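Local structure of 2L protein (Yaba-like disease virus, 3IT8) at residues E220-E225 / Q278-V283; T100-G105 / Y226-G231. The protein probably binds and sequesters host tumour necrosis factor, using an MHC class I-like fold in which an Ig-like domain follows the N-terminal platform domain. All blocks are in the same frame, centred on the assembly; numbering follows the deposited sequence.

Contact 1: residues E220-E225 / Q278-V283; sequences EHFKGE and QPVCVV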
ATOM      1  N   GLU D 220      28.534 -13.844  23.176  1.00 58.11           N
ATOM      2  CA  GLU D 220      29.080 -12.953  22.158  1.00 56.66           C
ATOM      3  C   GLU D 220      27.949 -12.346  21.323  1.00 61.27           C
ATOM      4  O   GLU D 220      27.978 -11.168  20.968  1.00 62.34           O
ATOM      5  CB  GLU D 220      30.035 -13.712  21.239  1.00105.94           C
ATOM      6  CG  GLU D 220      29.393 -14.890  20.539  1.00105.94           C
ATOM      7  CD  GLU D 220      30.234 -15.428  19.398  1.00105.94           C
ATOM      8  OE1 GLU D 220      30.468 -14.667  18.434  1.00105.94           O
ATOM      9  OE2 GLU D 220      30.657 -16.607  19.463  1.00105.94           O
ATOM     10  N   HIS D 221      26.946 -13.162  21.029  1.00 61.08           N
ATOM     11  CA  HIS D 221      25.814 -12.732  20.224  1.00 64.57           C
ATOM     12  C   HIS D 221      24.951 -11.631  20.819  1.00 60.34           C
ATOM     13  O   HIS D 221      24.070 -11.102  20.144  1.00 56.18           O
ATOM     14  CB  HIS D 221      24.944 -13.931  19.895  1.00 97.84           C
ATOM     15  CG  HIS D 221      25.651 -14.966  19.091  1.00 67.19           C
ATOM     16  ND1 HIS D 221      26.266 -14.676  17.892  1.00 67.19           N
ATOM     17  CD2 HIS D 221      25.843 -16.290  19.305  1.00 67.19           C
ATOM     18  CE1 HIS D 221      26.804 -15.778  17.401  1.00 67.19           C
ATOM     19  NE2 HIS D 221      26.562 -16.772  18.239  1.00 67.19           N
ATOM     20  N   PHE D 222      25.181 -11.283  22.076  1.00 52.36           N
ATOM     21  CA  PHE D 222      24.387 -10.222  22.671  1.00 53.13           C
ATOM     22  C   PHE D 222      25.112  -8.885  22.627  1.00 49.21           C
ATOM     23  O   PHE D 222      24.670  -7.908  23.236  1.00 47.45           O
ATOM     24  CB  PHE D 222      23.999 -10.582  24.104  1.00 76.39           C
ATOM     25  CG  PHE D 222      22.955 -11.647  24.180  1.00 56.57           C
ATOM     26  CD1 PHE D 222      23.299 -12.990  24.074  1.00 56.57           C
ATOM     27  CD2 PHE D 222      21.611 -11.306  24.275  1.00 56.57           C
ATOM     28  CE1 PHE D 222      22.321 -13.977  24.058  1.00 56.57           C
ATOM     29  CE2 PHE D 222      20.631 -12.281  24.257  1.00 56.57           C
ATOM     30  CZ  PHE D 222      20.989 -13.622  24.148  1.00 56.57           C
ATOM     31  N   LYS D 223      26.217  -8.849  21.882  1.00 71.57           N
ATOM     32  CA  LYS D 223      27.030  -7.648  21.734  1.00 74.20           C
ATOM     33  C   LYS D 223      26.945  -6.669  22.911  1.00 79.22           C
ATOM     34  O   LYS D 223      26.629  -5.497  22.722  1.00 81.48           O
ATOM     35  CB  LYS D 223      26.656  -6.915  20.441  1.00121.92           C
ATOM     36  CG  LYS D 223      27.281  -7.481  19.173  1.00 95.76           C
ATOM     37  CD  LYS D 223      26.713  -8.838  18.791  1.00 95.76           C
ATOM     38  CE  LYS D 223      27.300  -9.331  17.460  1.00 95.76           C
ATOM     39  NZ  LYS D 223      26.804 -10.688  17.066  1.00 95.76           N
ATOM     40  N   GLY D 224      27.216  -7.146  24.123  1.00 67.54           N
ATOM     41  CA  GLY D 224      27.181  -6.262  25.278  1.00 67.54           C
ATOM     42  C   GLY D 224      25.850  -6.013  25.965  1.00 67.54           C
ATOM     43  O   GLY D 224      25.827  -5.793  27.175  1.00 67.54           O
ATOM     44  N   GLU D 225      24.747  -6.022  25.219  1.00 79.95           N
ATOM     45  CA  GLU D 225      23.432  -5.797  25.815  1.00 79.95           C
ATOM     46  C   GLU D 225      22.721  -7.131  25.976  1.00 79.95           C
ATOM     47  O   GLU D 225      22.439  -7.816  24.984  1.00 79.95           O
ATOM     48  CB  GLU D 225      22.595  -4.875  24.931  1.00102.85           C
ATOM     49  CG  GLU D 225      21.324  -4.384  25.596  1.00102.85           C
ATOM     50  CD  GLU D 225      20.535  -3.434  24.715  1.00102.85           C
ATOM     51  OE1 GLU D 225      19.551  -2.847  25.220  1.00102.85           O
ATOM     52  OE2 GLU D 225      20.896  -3.278  23.522  1.00102.85           O
ATOM     53  N   GLN D 278      30.780 -19.091  26.105  1.00 80.19           N
ATOM     54  CA  GLN D 278      30.059 -19.546  27.286  1.00 80.19           C
ATOM     55  C   GLN D 278      28.614 -19.105  27.134  1.00 80.19           C
ATOM     56  O   GLN D 278      28.308 -17.914  27.190  1.00 80.19           O
ATOM     57  CB  GLN D 278      30.630 -18.949  28.567  1.00184.40           C
ATOM     58  CG  GLN D 278      29.910 -19.456  29.798  1.00113.39           C
ATOM     59  CD  GLN D 278      30.397 -18.816  31.072  1.00113.39           C
ATOM     60  OE1 GLN D 278      30.179 -17.626  31.308  1.00113.39           O
ATOM     61  NE2 GLN D 278      31.068 -19.602  31.905  1.00113.39           N
ATOM     62  N   PRO D 279      27.703 -20.069  26.956  1.00 65.84           N
ATOM     63  CA  PRO D 279      26.295 -19.728  26.792  1.00 65.83           C
ATOM     64  C   PRO D 279      25.700 -18.980  27.968  1.00 62.45           C
ATOM     65  O   PRO D 279      26.208 -19.027  29.094  1.00 62.33           O
ATOM     66  CB  PRO D 279      25.640 -21.088  26.586  1.00168.01           C
ATOM     67  CG  PRO D 279      26.442 -21.955  27.480  1.00138.57           C
ATOM     68  CD  PRO D 279      27.856 -21.520  27.156  1.00 69.05           C
ATOM     69  N   VAL D 280      24.624 -18.270  27.659  1.00 56.21           N
ATOM     70  CA  VAL D 280      23.854 -17.514  28.618  1.00 58.59           C
ATOM     71  C   VAL D 280      22.467 -18.168  28.509  1.00 56.59           C
ATOM     72  O   VAL D 280      22.090 -18.674  27.449  1.00 46.95           O
ATOM     73  CB  VAL D 280      23.802 -16.039  28.221  1.00 88.31           C
ATOM     74  CG1 VAL D 280      23.145 -15.878  26.870  1.00 60.39           C
ATOM     75  CG2 VAL D 280      23.056 -15.277  29.255  1.00 60.39           C
ATOM     76  N   CYS D 281      21.713 -18.195  29.594  1.00 64.37           N
ATOM     77  CA  CYS D 281      20.412 -18.835  29.550  1.00 60.25           C
ATOM     78  C   CYS D 281      19.282 -17.858  29.232  1.00 57.89           C
ATOM     79  O   CYS D 281      19.101 -16.860  29.932  1.00 58.63           O
ATOM     80  CB  CYS D 281      20.132 -19.534  30.888  1.00153.81           C
ATOM     81  SG  CYS D 281      18.604 -20.526  30.908  1.00100.92           S
ATOM     82  N   VAL D 282      18.531 -18.140  28.165  1.00 46.95           N
ATOM     83  CA  VAL D 282      17.387 -17.307  27.796  1.00 42.94           C
ATOM     84  C   VAL D 282      16.125 -18.097  28.127  1.00 53.34           C
ATOM     85  O   VAL D 282      15.899 -19.171  27.578  1.00 44.40           O
ATOM     86  CB  VAL D 282      17.362 -16.962  26.300  1.00 55.11           C
ATOM     87  CG1 VAL D 282      16.288 -15.925  26.047  1.00 36.89           C
ATOM     88  CG2 VAL D 282      18.720 -16.432  25.854  1.00 36.89           C
ATOM     89  N   VAL D 283      15.311 -17.555  29.027  1.00 41.14           N
ATOM     90  CA  VAL D 283      14.080 -18.200  29.476  1.00 32.88           C
ATOM     91  C   VAL D 283      12.816 -17.618  28.869  1.00 40.80           C
ATOM     92  O   VAL D 283      12.549 -16.425  29.020  1.00 41.39           O
ATOM     93  CB  VAL D 283      13.969 -18.103  31.000  1.00 58.27           C
ATOM     94  CG1 VAL D 283      12.597 -18.532  31.462  1.00 37.60           C
ATOM     95  CG2 VAL D 283      15.048 -18.958  31.636  1.00 37.60           C
TER
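Phe222 sets the CE1–CZ side of its ring against the methyl groups of Val280 and Val282, two residues that rise from the same side of strand 279-284. The closer approach is from Phe222 CE1 to Val280 CG1, 3.5 Å, and the ring runs on so that Phe222 CZ comes 4.0 Å from Val282 CG2. Both methyls approach the ring obliquely. With CG anti to its own carbonyl carbon (chi1 -73°), Phe222 leaves the short 3-10 turn pointing at the strand, and it and Val280 come from opposite directions. Val280 replies with CG1 held between its backbone N and carbonyl carbon (chi1 61°), which lifts this methyl to the ring.

The turn is secured by its own backbone, Lys223 N donating to Glu220 O at 3.1 Å, while the carbonyl oxygen of Glu225 lies at the ring edge of Phe222, in its plane. Val292 and Ile217, from the strands flanking 279-284, also touch Phe222, and Tyr234 brings up a second ring. Between the two valines, Cys281 faces the other way and forms the disulfide with Cys202 of strand 198-207, the bond that ties the two sheets of an Ig domain together. Phe222 packs on the face of the three-stranded sheet turned away from that disulfide. Its ring is broad enough to reach both valines, two residues apart on the strand, and their methyls give it an apolar partner. Because no hydrogen bond spans the two segments, the contact between them is van der Waals and hydrophobic.

Contact 2: residues T100-G105 / Y226-G231; sequences TGLLFG and YKYVNG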
ATOM      1  N   THR D 100       4.341 -19.715  24.365  1.00 42.87           N
ATOM      2  CA  THR D 100       5.239 -19.678  25.521  1.00 42.87           C
ATOM      3  C   THR D 100       6.091 -18.412  25.431  1.00 42.87           C
ATOM      4  O   THR D 100       7.124 -18.406  24.763  1.00 42.87           O
ATOM      5  CB  THR D 100       6.170 -20.898  25.506  1.00 48.74           C
ATOM      6  OG1 THR D 100       5.382 -22.089  25.407  1.00 48.74           O
ATOM      7  CG2 THR D 100       7.007 -20.958  26.768  1.00 48.74           C
ATOM      8  N   GLY D 101       5.671 -17.343  26.100  1.00 46.77           N
ATOM      9  CA  GLY D 101       6.422 -16.105  26.009  1.00 46.77           C
ATOM     10  C   GLY D 101       6.396 -15.620  24.567  1.00 46.77           C
ATOM     11  O   GLY D 101       5.329 -15.548  23.950  1.00 46.77           O
ATOM     12  N   LEU D 102       7.563 -15.301  24.021  1.00 42.03           N
ATOM     13  CA  LEU D 102       7.653 -14.840  22.645  1.00 42.03           C
ATOM     14  C   LEU D 102       7.502 -15.984  21.653  1.00 42.03           C
ATOM     15  O   LEU D 102       7.028 -15.774  20.538  1.00 42.03           O
ATOM     16  CB  LEU D 102       8.997 -14.167  22.383  1.00 41.70           C
ATOM     17  CG  LEU D 102       9.284 -12.813  23.015  1.00 41.70           C
ATOM     18  CD1 LEU D 102      10.597 -12.299  22.443  1.00 41.70           C
ATOM     19  CD2 LEU D 102       8.142 -11.839  22.729  1.00 41.70           C
ATOM     20  N   LEU D 103       7.921 -17.182  22.054  1.00 39.65           N
ATOM     21  CA  LEU D 103       7.839 -18.342  21.179  1.00 39.65           C
ATOM     22  C   LEU D 103       6.400 -18.798  20.950  1.00 39.65           C
ATOM     23  O   LEU D 103       5.533 -18.624  21.812  1.00 39.65           O
ATOM     24  CB  LEU D 103       8.644 -19.501  21.759  1.00 35.08           C
ATOM     25  CG  LEU D 103      10.085 -19.178  22.146  1.00 35.08           C
ATOM     26  CD1 LEU D 103      10.776 -20.462  22.611  1.00 35.08           C
ATOM     27  CD2 LEU D 103      10.826 -18.569  20.969  1.00 35.08           C
ATOM     28  N   PHE D 104       6.146 -19.371  19.776  1.00 36.21           N
ATOM     29  CA  PHE D 104       4.822 -19.871  19.456  1.00 36.21           C
ATOM     30  C   PHE D 104       4.907 -20.856  18.303  1.00 36.21           C
ATOM     31  O   PHE D 104       5.733 -20.694  17.410  1.00 36.21           O
ATOM     32  CB  PHE D 104       3.891 -18.706  19.113  1.00 41.22           C
ATOM     33  CG  PHE D 104       4.269 -17.965  17.859  1.00 38.23           C
ATOM     34  CD1 PHE D 104       3.676 -18.276  16.649  1.00 38.23           C
ATOM     35  CD2 PHE D 104       5.215 -16.941  17.890  1.00 38.23           C
ATOM     36  CE1 PHE D 104       4.014 -17.580  15.491  1.00 38.23           C
ATOM     37  CE2 PHE D 104       5.555 -16.241  16.725  1.00 38.23           C
ATOM     38  CZ  PHE D 104       4.953 -16.563  15.535  1.00 38.23           C
ATOM     39  N   GLY D 105       4.066 -21.884  18.335  1.00 49.86           N
ATOM     40  CA  GLY D 105       4.071 -22.872  17.271  1.00 49.86           C
ATOM     41  C   GLY D 105       2.972 -23.903  17.445  1.00 49.86           C
ATOM     42  O   GLY D 105       2.187 -23.825  18.392  1.00 49.86           O
ATOM     43  N   TYR D 226      22.433  -7.502  27.222  1.00 55.54           N
ATOM     44  CA  TYR D 226      21.756  -8.773  27.499  1.00 55.54           C
ATOM     45  C   TYR D 226      20.223  -8.749  27.492  1.00 55.54           C
ATOM     46  O   TYR D 226      19.574  -8.930  28.524  1.00 55.54           O
ATOM     47  CB  TYR D 226      22.260  -9.349  28.818  1.00 78.04           C
ATOM     48  CG  TYR D 226      23.689  -9.808  28.720  1.00 78.04           C
ATOM     49  CD1 TYR D 226      24.743  -8.951  29.034  1.00 78.04           C
ATOM     50  CD2 TYR D 226      23.993 -11.075  28.236  1.00 78.04           C
ATOM     51  CE1 TYR D 226      26.072  -9.351  28.858  1.00 78.04           C
ATOM     52  CE2 TYR D 226      25.309 -11.482  28.055  1.00 78.04           C
ATOM     53  CZ  TYR D 226      26.343 -10.618  28.364  1.00 78.04           C
ATOM     54  OH  TYR D 226      27.643 -11.009  28.145  1.00 78.04           O
ATOM     55  N   LYS D 227      19.670  -8.509  26.306  1.00 52.01           N
ATOM     56  CA  LYS D 227      18.235  -8.475  26.059  1.00 52.01           C
ATOM     57  C   LYS D 227      18.033  -9.296  24.795  1.00 52.01           C
ATOM     58  O   LYS D 227      18.822  -9.209  23.853  1.00 52.01           O
ATOM     59  CB  LYS D 227      17.736  -7.044  25.834  1.00 79.70           C
ATOM     60  CG  LYS D 227      17.794  -6.158  27.063  1.00 79.70           C
ATOM     61  CD  LYS D 227      17.306  -4.749  26.736  1.00 79.70           C
ATOM     62  CE  LYS D 227      17.535  -3.772  27.893  1.00 79.70           C
ATOM     63  NZ  LYS D 227      17.212  -2.368  27.490  1.00 79.70           N
ATOM     64  N   TYR D 228      17.003 -10.128  24.789  1.00 41.76           N
ATOM     65  CA  TYR D 228      16.702 -10.943  23.620  1.00 41.76           C
ATOM     66  C   TYR D 228      15.782 -10.100  22.721  1.00 41.76           C
ATOM     67  O   TYR D 228      14.646  -9.820  23.093  1.00 41.76           O
ATOM     68  CB  TYR D 228      15.985 -12.216  24.059  1.00 45.34           C
ATOM     69  CG  TYR D 228      15.729 -13.189  22.947  1.00 45.34           C
ATOM     70  CD1 TYR D 228      16.700 -14.115  22.573  1.00 45.34           C
ATOM     71  CD2 TYR D 228      14.511 -13.185  22.258  1.00 45.34           C
ATOM     72  CE1 TYR D 228      16.465 -15.030  21.531  1.00 45.34           C
ATOM     73  CE2 TYR D 228      14.264 -14.082  21.219  1.00 45.34           C
ATOM     74  CZ  TYR D 228      15.241 -15.006  20.861  1.00 45.34           C
ATOM     75  OH  TYR D 228      14.992 -15.920  19.859  1.00 45.34           O
ATOM     76  N   VAL D 229      16.280  -9.678  21.561  1.00 49.00           N
ATOM     77  CA  VAL D 229      15.485  -8.861  20.646  1.00 49.00           C
ATOM     78  C   VAL D 229      14.570  -9.744  19.795  1.00 49.00           C
ATOM     79  O   VAL D 229      15.042 -10.619  19.058  1.00 49.00           O
ATOM     80  CB  VAL D 229      16.394  -8.032  19.729  1.00 59.00           C
ATOM     81  CG1 VAL D 229      15.557  -7.125  18.849  1.00 59.00           C
ATOM     82  CG2 VAL D 229      17.356  -7.220  20.568  1.00 59.00           C
ATOM     83  N   ASN D 230      13.268  -9.486  19.886  1.00 83.04           N
ATOM     84  CA  ASN D 230      12.276 -10.279  19.182  1.00 83.04           C
ATOM     85  C   ASN D 230      12.648 -10.793  17.798  1.00 83.04           C
ATOM     86  O   ASN D 230      13.018 -11.967  17.634  1.00 83.04           O
ATOM     87  CB  ASN D 230      10.963  -9.526  19.078  1.00 52.44           C
ATOM     88  CG  ASN D 230       9.762 -10.469  18.951  1.00 52.44           C
ATOM     89  OD1 ASN D 230       9.855 -11.558  18.367  1.00 52.44           O
ATOM     90  ND2 ASN D 230       8.628 -10.042  19.485  1.00 52.44           N
ATOM     91  N   GLY D 231      12.554  -9.934  16.793  1.00 40.95           N
ATOM     92  CA  GLY D 231      12.857 -10.416  15.454  1.00 40.95           C
ATOM     93  C   GLY D 231      14.307 -10.720  15.098  1.00 40.95           C
ATOM     94  O   GLY D 231      14.596 -11.076  13.955  1.00 40.95           O
TER
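Leu102 and Tyr228 pass alongside each other in opposite directions, the leucine branch ending at the rim of the tyrosine ring. Leu102 CD1 lies close to the ring plane, 4.0 Å from Tyr228 CD2, and so meets the ring edge. Asn230 comes in at a slant: its CG is 4.0 Å from Leu102 CD1, and its ND2 is 3.7 Å from Leu102 CD2. One leucine fork thus serves two neighbours. The amide of Asn230 lies at the partly exposed rim, where a polar group is at home.

Leu102 sits at the tip of the hairpin between strands 90-100 and 103-112, in a type II' beta turn from Thr100 to Leu103. Gly101, at positive phi, suits the second position, and a weak bond from Leu103 N to Thr100 O closes the turn. With CG anti to its backbone N (chi1 -175°), Tyr228 lays its ring along Ile217 and Val282, its CD2 edge toward the leucine. The ring is stacked on Tyr234 and meets Phe284 edge-to-face, which helps fix its rotation.

This joint unites the MHC-like platform with the Ig-like domain, and another protein's chain packs on Leu102 and Asn230. Between these two segments the contact is van der Waals, without hydrogen bonds; direction comes from the bonds of the same turn to Asp211 and Glu289, and the leucine fills in between.

Overall arrangement
The two contacts lie 13 Å apart between centres and interleave along the chain: 100-105 comes first, then 220-225 runs directly into 226-231, and 278-283 follows. One long loop after strand 213-218 therefore supplies a side to each, first lying against the Ig-like sheet in contact 1 and then reaching the platform domain in contact 2. They also touch directly, through Val282 CG1 and Tyr228 CD1 at 3.9 Å, and through Phe222 CD2 and Lys227 O at 3.5 Å. A continuous path of packing thus runs from strand 279-284 through the loop to the tip of the hairpin between strands 90-100 and 103-112, linking the outer face of the Ig-like sheet with the domain interface.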